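Local structure of P43 (Trichuris muris, 6QIX) at residues W202-L205 and K206-V209. The protein is the major secreted protein of the whipworm, which tethers to matrix and inhibits the function of interleukin-13. Residues are numbered along the deposited sequence; the frame is centred on the assembly and turned at random.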
# COMPACT_ATOMS: atom_id res chain seq x y z
N TRP A 202 7.94 17.15 -3.58
CA TRP A 202 7.55 17.85 -2.36
C TRP A 202 6.27 18.65 -2.60
O TRP A 202 5.91 18.99 -3.73
CB TRP A 202 8.67 18.78 -1.92
CG TRP A 202 8.59 19.35 -0.53
CD1 TRP A 202 8.70 20.66 -0.20
CD2 TRP A 202 8.37 18.63 0.68
NE1 TRP A 202 8.61 20.80 1.17
CE2 TRP A 202 8.36 19.58 1.73
CE3 TRP A 202 8.17 17.28 0.97
CZ2 TRP A 202 8.15 19.22 3.07
CZ3 TRP A 202 7.97 16.91 2.31
CH2 TRP A 202 7.99 17.90 3.35
N PHE A 203 5.61 18.98 -1.50
CA PHE A 203 4.44 19.83 -1.51
C PHE A 203 4.76 21.20 -2.07
O PHE A 203 5.92 21.65 -2.05
CB PHE A 203 3.91 19.97 -0.08
CG PHE A 203 3.52 18.66 0.55
CD1 PHE A 203 2.32 18.05 0.24
CD2 PHE A 203 4.38 18.02 1.41
CE1 PHE A 203 1.96 16.83 0.82
CE2 PHE A 203 4.01 16.80 2.00
CZ PHE A 203 2.83 16.19 1.66
N PRO A 204 3.75 21.94 -2.54
CA PRO A 204 2.31 21.61 -2.51
C PRO A 204 1.88 20.40 -3.34
O PRO A 204 2.57 19.93 -4.26
CB PRO A 204 1.65 22.89 -3.06
CG PRO A 204 2.71 23.57 -3.82
CD PRO A 204 4.00 23.25 -3.13
N LEU A 205 0.71 19.88 -3.00
CA LEU A 205 0.20 18.70 -3.69
C LEU A 205 0.11 18.90 -5.20
O LEU A 205 0.41 17.97 -5.98
CB LEU A 205 -1.17 18.33 -3.13
CG LEU A 205 -1.89 17.13 -3.71
CD1 LEU A 205 -1.09 15.86 -3.43
CD2 LEU A 205 -3.29 17.10 -3.09
N LYS A 206 -0.28 20.10 -5.65
CA LYS A 206 -0.35 20.33 -7.10
C LYS A 206 1.01 20.14 -7.78
O LYS A 206 1.06 19.71 -8.96
CB LYS A 206 -0.94 21.71 -7.40
CG LYS A 206 -0.20 22.86 -6.84
CD LYS A 206 -0.84 24.20 -7.26
CE LYS A 206 -0.23 25.37 -6.50
NZ LYS A 206 1.22 25.47 -6.72
N ASN A 207 2.11 20.43 -7.09
CA ASN A 207 3.41 20.18 -7.70
C ASN A 207 3.70 18.68 -7.77
O ASN A 207 4.25 18.19 -8.77
CB ASN A 207 4.54 20.87 -6.95
CG ASN A 207 4.53 22.35 -7.10
OD1 ASN A 207 3.67 22.91 -7.78
ND2 ASN A 207 5.49 23.02 -6.46
N ILE A 208 3.33 17.94 -6.73
CA ILE A 208 3.51 16.48 -6.77
C ILE A 208 2.75 15.89 -7.94
O ILE A 208 3.27 15.05 -8.68
CB ILE A 208 3.07 15.86 -5.43
CG1 ILE A 208 4.00 16.24 -4.29
CG2 ILE A 208 3.03 14.33 -5.52
CD1 ILE A 208 3.53 15.82 -2.94
N VAL A 209 1.50 16.31 -8.11
CA VAL A 209 0.65 15.79 -9.18
C VAL A 209 1.26 16.13 -10.53
O VAL A 209 1.38 15.27 -11.41
CB VAL A 209 -0.77 16.35 -9.05
CG1 VAL A 209 -1.60 16.08 -10.30
CG2 VAL A 209 -1.43 15.76 -7.86
O HOH W 1 7.24 21.45 -4.76
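Asn-207 and Pro-204 meet where the chain turns from a loop into helix 205-216. Pro-204, joined to Phe-203 by a cis peptide bond, is the N-cap residue. Its ring suits a place where no backbone N-H is needed, while its carbonyl O takes two helix N-H groups. Ile-208 N lies 3.3 Å from Pro-204 O, in the carbonyl plane. Asn-207 N, 2.9 Å from Pro-204 O, sits above that plane, and its N-H...O angle bends to 130°. Val-209 N continues the i+4 to i pattern at Leu-205 O, 2.9 Å away and nearly straight.

Asn-207 turns its CG back beside its own backbone N (chi1 -71°), which lays the amide across the proline ring, ND2 3.7 Å from Pro-204 CD. The same ND2 donates to a water that in turn donates to Trp-202 O, so a short polar amide ties the helix to the incoming loop. Lys-206, exposed and flexible, folds its end back beside the proline, NZ 3.8 Å from Pro-204 CG.

The buried Ile-208 and Leu-205 are aptly aliphatic. Ile-208 CG1 packs 3.4 Å from Trp-202 O, and the extended chain end (chi2 172°) carries CD1 over one face of the Phe-203 ring, offset toward its rim and 4.1 Å from Phe-203 CD1; a flat aromatic face suits this methyl. Trp-202 receives Phe-203 CD2 over an indole face, and its NE1-H donates a hydrogen bond to Pro-238 O.

Leu-205 touches Leu-328, and its backbone N-H donates a hydrogen bond to a hexaethylene glycol, probably from the crystallisation liquor. The helix start is thus secured chiefly by backbone bonds and one water bridge, with aliphatic-aromatic contact joining it to the loop.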